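Local coordinates for putative 4-Hydroxy-2-oxoglutarate aldolase / 2-dehydro-3-deoxyphosphogluconate aldolase (Yersinia enterocolitica, PDB 3LM7), which is a putative aldolase of the KDGP aldolase family, built on a TIM-barrel fold and present as two chains in the assembly, at residues Leu17-Gly22 with Pro218-Ser223; Gly187-Pro192 with Val213-Pro218. All blocks are in the same frame, centred on the assembly; numbering follows the deposited sequence.

Interaction 1: Leu17-Gly22 with Pro218-Ser223; sequences LNVLAG and PHIYSS
Asn18 and His219 pair at the seam of the TIM barrel, where the first strand, 17-20, meets the chain segment that follows helix 201-211. The backbones run roughly parallel. Asn18 N gives a hydrogen bond to Pro218 O (3.0 Å), and Asn18 O receives a straighter one from Ile220 N (3.0 Å, 163° at the hydrogen). Through these two backbone bonds 218-221 joins the first strand. Asn18 has CG anti to its own N (chi1 -170°). Its CB stands over the centre of the His219 imidazole, 3.9 Å from the centroid, as a CH-pi contact; CG lies above the same face, offset toward the rim. Amide and ring are stacked, their planes 18° apart. Asn18 OD1 is hydrogen-bonded to Ser69 OG. At the ring edge, His219 ND1 is hydrogen-bonded to Tyr221 OH (2.5 Å). A water bridges Tyr221 OH and Asn18 ND2, which are themselves 4.1 Å apart. Leu20 crosses Tyr221 at about a right angle, its CG 3.6 Å from Tyr221 CD1. A second water links Leu20 N with Ile220 O. Away from the imidazole, Ile220 CD1 meets Val19 CG1 at 4.1 Å, near Phe201 and Leu240.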
loop_
_atom_site.group_PDB
_atom_site.type_symbol
_atom_site.label_atom_id
_atom_site.label_comp_id
_atom_site.label_asym_id
_atom_site.label_seq_id
_atom_site.Cartn_x
_atom_site.Cartn_y
_atom_site.Cartn_z
ATOM N N LEU A 17 -9.219 -11.390 -5.989
ATOM C CA LEU A 17 -10.622 -11.599 -6.327
ATOM C C LEU A 17 -11.341 -12.158 -5.117
ATOM O O LEU A 17 -10.733 -12.824 -4.279
ATOM C CB LEU A 17 -10.759 -12.641 -7.499
ATOM C CG LEU A 17 -10.017 -12.255 -8.756
ATOM C CD1 LEU A 17 -10.214 -13.435 -9.736
ATOM C CD2 LEU A 17 -10.549 -10.929 -9.406
ATOM N N ASN A 18 -12.661 -11.980 -5.060
ATOM C CA ASN A 18 -13.481 -12.695 -4.126
ATOM C C ASN A 18 -14.727 -13.249 -4.814
ATOM O O ASN A 18 -15.561 -12.474 -5.330
ATOM C CB ASN A 18 -13.789 -11.744 -2.894
ATOM C CG ASN A 18 -14.469 -12.437 -1.689
ATOM O OD1 ASN A 18 -14.170 -12.076 -0.490
ATOM N ND2 ASN A 18 -15.425 -13.313 -1.934
ATOM N N VAL A 19 -14.908 -14.585 -4.783
ATOM C CA VAL A 19 -16.024 -15.180 -5.525
ATOM C C VAL A 19 -16.509 -16.277 -4.645
ATOM O O VAL A 19 -15.800 -16.698 -3.726
ATOM C CB VAL A 19 -15.542 -15.738 -6.976
ATOM C CG1 VAL A 19 -14.836 -14.650 -7.787
ATOM C CG2 VAL A 19 -14.537 -16.899 -6.795
ATOM N N LEU A 20 -17.719 -16.759 -4.877
ATOM C CA LEU A 20 -18.301 -17.800 -4.039
ATOM C C LEU A 20 -18.001 -19.201 -4.568
ATOM O O LEU A 20 -17.889 -19.392 -5.761
ATOM C CB LEU A 20 -19.837 -17.640 -4.005
ATOM C CG LEU A 20 -20.337 -16.321 -3.417
ATOM C CD1 LEU A 20 -21.872 -16.281 -3.440
ATOM C CD2 LEU A 20 -19.732 -16.004 -1.974
ATOM N N ALA A 21 -17.943 -20.182 -3.683
ATOM C CA ALA A 21 -17.830 -21.580 -4.124
ATOM C C ALA A 21 -19.184 -22.242 -4.034
ATOM O O ALA A 21 -19.898 -22.056 -3.060
ATOM C CB ALA A 21 -16.786 -22.351 -3.273
ATOM N N GLY A 22 -19.535 -23.060 -5.015
ATOM C CA GLY A 22 -20.801 -23.801 -4.883
ATOM C C GLY A 22 -20.582 -25.200 -4.306
ATOM O O GLY A 22 -21.564 -25.912 -4.030
ATOM N N PRO A 218 -12.328 -7.026 -5.195
ATOM C CA PRO A 218 -13.660 -6.910 -5.813
ATOM C C PRO A 218 -14.424 -8.202 -5.605
ATOM O O PRO A 218 -13.796 -9.272 -5.617
ATOM C CB PRO A 218 -13.348 -6.724 -7.304
ATOM C CG PRO A 218 -12.044 -7.369 -7.516
ATOM C CD PRO A 218 -11.240 -7.097 -6.198
ATOM N N HIS A 219 -15.747 -8.120 -5.448
ATOM C CA HIS A 219 -16.548 -9.312 -5.261
ATOM C C HIS A 219 -17.336 -9.558 -6.524
ATOM O O HIS A 219 -17.925 -8.623 -7.028
ATOM C CB HIS A 219 -17.530 -9.100 -4.093
ATOM C CG HIS A 219 -16.843 -9.018 -2.772
ATOM N ND1 HIS A 219 -17.174 -9.845 -1.724
ATOM C CD2 HIS A 219 -15.828 -8.229 -2.335
ATOM C CE1 HIS A 219 -16.410 -9.549 -0.679
ATOM N NE2 HIS A 219 -15.603 -8.558 -1.011
ATOM N N ILE A 220 -17.337 -10.805 -7.014
ATOM C CA ILE A 220 -18.054 -11.140 -8.252
ATOM C C ILE A 220 -18.866 -12.408 -8.039
ATOM O O ILE A 220 -18.323 -13.454 -7.803
ATOM C CB ILE A 220 -17.099 -11.332 -9.475
ATOM C CG1 ILE A 220 -15.960 -10.279 -9.493
ATOM C CG2 ILE A 220 -17.939 -11.288 -10.768
ATOM C CD1 ILE A 220 -14.732 -10.651 -8.595
ATOM N N TYR A 221 -20.175 -12.269 -8.055
ATOM C CA TYR A 221 -21.075 -13.287 -7.545
ATOM C C TYR A 221 -21.962 -13.768 -8.713
ATOM O O TYR A 221 -21.447 -14.365 -9.637
ATOM C CB TYR A 221 -21.914 -12.730 -6.398
ATOM C CG TYR A 221 -21.124 -12.383 -5.133
ATOM C CD1 TYR A 221 -19.912 -13.014 -4.815
ATOM C CD2 TYR A 221 -21.620 -11.472 -4.241
ATOM C CE1 TYR A 221 -19.169 -12.674 -3.628
ATOM C CE2 TYR A 221 -20.931 -11.173 -3.026
ATOM C CZ TYR A 221 -19.721 -11.781 -2.747
ATOM O OH TYR A 221 -19.095 -11.482 -1.548
ATOM N N SER A 222 -23.263 -13.463 -8.709
ATOM C CA SER A 222 -24.164 -14.244 -9.574
ATOM C C SER A 222 -23.847 -14.125 -11.080
ATOM O O SER A 222 -24.202 -15.017 -11.830
ATOM C CB SER A 222 -25.639 -13.868 -9.306
ATOM O OG SER A 222 -25.840 -12.527 -9.694
ATOM N N SER A 223 -23.216 -13.024 -11.530
ATOM C CA SER A 223 -22.929 -12.849 -12.923
ATOM C C SER A 223 -21.933 -13.936 -13.451
ATOM O O SER A 223 -21.815 -14.154 -14.648
ATOM C CB SER A 223 -22.308 -11.468 -13.130
ATOM O OG SER A 223 -21.082 -11.450 -12.441
HETATM O O HOH W 1 -17.386 -13.222 -0.061
HETATM O O HOH W 2 -19.158 -16.109 -7.311
#

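Interaction 2: Gly187-Pro192 with Val213-Pro218; sequences GFWLEP and VTKVIP
Trp189 and Lys215 lie side by side and point the same way, with CB and CG of Lys215 over one face of the indole. They belong to the TIM barrel wall: strand 189-192 is followed by helix 201-211 and then by the extended segment 213-218, which takes the place of an eighth strand. Lys215 CG stands 3.6 Å from the centroid of the five-membered ring, 11° off its normal, a CH-pi contact. The lysine chain then bends at chi2 (-83°), and its NZ donates to Asp13 O and makes a cation-pi contact with Tyr10. Between the backbones, Leu190 N donates to Lys215 O (3.2 Å), and Ile217 N to Leu190 O (2.9 Å). Lys215 N and Ile217 O are buried with no partner in the model. Glu191 and Ile217 run alongside each other. The glutamate is extended beyond CG and its carboxylate reaches past Ile217 CB, with OE2 3.6 Å from Ile217 CD1. Ser161 OG holds OE2, while Asn117 and His94 gather at OE1. Leu190 turns to the helix side, where its CB meets Val213 CG1 at 3.9 Å. Pro192 CG lies 4.1 Å from Pro218 CB. At the other end, one water donates to Phe188 O (2.7 Å) and accepts from Thr214 N.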
loop_
_atom_site.group_PDB
_atom_site.type_symbol
_atom_site.label_atom_id
_atom_site.label_comp_id
_atom_site.label_asym_id
_atom_site.label_seq_id
_atom_site.Cartn_x
_atom_site.Cartn_y
_atom_site.Cartn_z
ATOM N N GLY A 187 -5.096 5.502 3.379
ATOM C CA GLY A 187 -4.422 4.189 3.469
ATOM C C GLY A 187 -5.358 3.015 3.738
ATOM O O GLY A 187 -4.938 1.996 4.267
ATOM N N PHE A 188 -6.636 3.143 3.391
ATOM C CA PHE A 188 -7.618 2.079 3.711
ATOM C C PHE A 188 -7.971 1.312 2.421
ATOM O O PHE A 188 -7.699 1.765 1.310
ATOM C CB PHE A 188 -8.886 2.683 4.356
ATOM C CG PHE A 188 -9.592 1.772 5.323
ATOM C CD1 PHE A 188 -8.937 1.300 6.475
ATOM C CD2 PHE A 188 -10.963 1.452 5.131
ATOM C CE1 PHE A 188 -9.616 0.463 7.409
ATOM C CE2 PHE A 188 -11.648 0.662 6.088
ATOM C CZ PHE A 188 -10.965 0.176 7.236
ATOM N N TRP A 189 -8.471 0.096 2.589
ATOM C CA TRP A 189 -8.701 -0.825 1.467
ATOM C C TRP A 189 -10.149 -0.849 1.070
ATOM O O TRP A 189 -11.027 -0.392 1.815
ATOM C CB TRP A 189 -8.208 -2.228 1.868
ATOM C CG TRP A 189 -6.743 -2.185 2.339
ATOM C CD1 TRP A 189 -5.777 -1.196 2.066
ATOM C CD2 TRP A 189 -6.093 -3.171 3.133
ATOM N NE1 TRP A 189 -4.602 -1.521 2.696
ATOM C CE2 TRP A 189 -4.748 -2.731 3.339
ATOM C CE3 TRP A 189 -6.504 -4.423 3.669
ATOM C CZ2 TRP A 189 -3.812 -3.481 4.091
ATOM C CZ3 TRP A 189 -5.550 -5.168 4.481
ATOM C CH2 TRP A 189 -4.225 -4.668 4.662
ATOM N N LEU A 190 -10.433 -1.396 -0.117
ATOM C CA LEU A 190 -11.772 -1.258 -0.664
ATOM C C LEU A 190 -12.251 -2.529 -1.369
ATOM O O LEU A 190 -11.483 -3.147 -2.151
ATOM C CB LEU A 190 -11.747 -0.100 -1.695
ATOM C CG LEU A 190 -13.080 0.333 -2.380
ATOM C CD1 LEU A 190 -14.214 0.581 -1.357
ATOM C CD2 LEU A 190 -12.824 1.648 -3.199
ATOM N N GLU A 191 -13.528 -2.894 -1.128
ATOM C CA GLU A 191 -14.097 -4.102 -1.695
ATOM C C GLU A 191 -15.391 -3.749 -2.409
ATOM O O GLU A 191 -16.488 -3.792 -1.801
ATOM C CB GLU A 191 -14.340 -5.147 -0.572
ATOM C CG GLU A 191 -13.117 -5.296 0.371
ATOM C CD GLU A 191 -13.165 -6.541 1.212
ATOM O OE1 GLU A 191 -14.018 -7.422 0.932
ATOM O OE2 GLU A 191 -12.276 -6.704 2.057
ATOM N N PRO A 192 -15.300 -3.346 -3.694
ATOM C CA PRO A 192 -16.549 -3.035 -4.406
ATOM C C PRO A 192 -17.394 -4.284 -4.608
ATOM O O PRO A 192 -16.853 -5.362 -4.945
ATOM C CB PRO A 192 -16.077 -2.505 -5.774
ATOM C CG PRO A 192 -14.689 -3.071 -5.932
ATOM C CD PRO A 192 -14.103 -3.201 -4.552
ATOM N N VAL A 213 -5.912 3.269 -4.374
ATOM C CA VAL A 213 -6.229 2.299 -3.317
ATOM C C VAL A 213 -5.175 1.148 -3.274
ATOM O O VAL A 213 -4.936 0.509 -4.291
ATOM C CB VAL A 213 -7.659 1.718 -3.429
ATOM C CG1 VAL A 213 -7.958 0.776 -2.264
ATOM C CG2 VAL A 213 -8.688 2.856 -3.484
ATOM N N THR A 214 -4.594 0.915 -2.103
ATOM C CA THR A 214 -3.490 -0.013 -1.930
ATOM C C THR A 214 -3.883 -1.494 -2.120
ATOM O O THR A 214 -3.114 -2.257 -2.745
ATOM C CB THR A 214 -2.845 0.201 -0.577
ATOM O OG1 THR A 214 -2.407 1.580 -0.569
ATOM C CG2 THR A 214 -1.569 -0.647 -0.470
ATOM N N LYS A 215 -5.028 -1.885 -1.558
ATOM C CA LYS A 215 -5.547 -3.241 -1.779
ATOM C C LYS A 215 -6.977 -3.151 -2.185
ATOM O O LYS A 215 -7.807 -2.465 -1.507
ATOM C CB LYS A 215 -5.474 -4.035 -0.469
ATOM C CG LYS A 215 -4.017 -4.098 0.146
ATOM C CD LYS A 215 -3.205 -5.139 -0.439
ATOM C CE LYS A 215 -1.888 -5.383 0.302
ATOM N NZ LYS A 215 -0.930 -4.340 -0.080
ATOM N N VAL A 216 -7.311 -3.876 -3.239
ATOM C CA VAL A 216 -8.670 -3.879 -3.760
ATOM C C VAL A 216 -9.146 -5.310 -3.825
ATOM O O VAL A 216 -8.409 -6.173 -4.320
ATOM C CB VAL A 216 -8.749 -3.257 -5.204
ATOM C CG1 VAL A 216 -10.218 -3.130 -5.608
ATOM C CG2 VAL A 216 -8.035 -1.881 -5.186
ATOM N N ILE A 217 -10.329 -5.587 -3.273
ATOM C CA ILE A 217 -10.849 -6.973 -3.227
ATOM C C ILE A 217 -12.250 -6.896 -3.858
ATOM O O ILE A 217 -13.242 -6.667 -3.181
ATOM C CB ILE A 217 -10.897 -7.590 -1.779
ATOM C CG1 ILE A 217 -9.478 -7.640 -1.182
ATOM C CG2 ILE A 217 -11.546 -9.060 -1.819
ATOM C CD1 ILE A 217 -9.443 -8.051 0.378
ATOM N N PRO A 218 -12.328 -7.026 -5.195
ATOM C CA PRO A 218 -13.660 -6.910 -5.813
ATOM C C PRO A 218 -14.424 -8.202 -5.605
ATOM O O PRO A 218 -13.796 -9.272 -5.617
ATOM C CB PRO A 218 -13.348 -6.724 -7.304
ATOM C CG PRO A 218 -12.044 -7.369 -7.516
ATOM C CD PRO A 218 -11.240 -7.097 -6.198
HETATM O O HOH W 3 -5.302 2.519 0.208
#

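Overall arrangement
The two contacts are neighbours in the barrel wall, their centres about 16 Å apart. Strands 17-20 and 189-192 are the outermost strands of the seven-stranded parallel sheet. The chain from 213 to 223 runs between them: its first half pairs with 189-192 in interaction 2, its second half with 17-20 in interaction 1, and Pro218 belongs to both. This turns the open sheet into a closed barrel. Along the chain, interaction 2 falls within the long span between 17-22 and 218-223. Polar links join them: His219 NE2 is probably hydrogen-bonded to Glu191 OE1 (2.8 Å), and His219 N to Pro192 O (3.0 Å). Helix 201-211 packs on both, touching Leu17, Ile220, Pro192, Val216 and the shared Pro218.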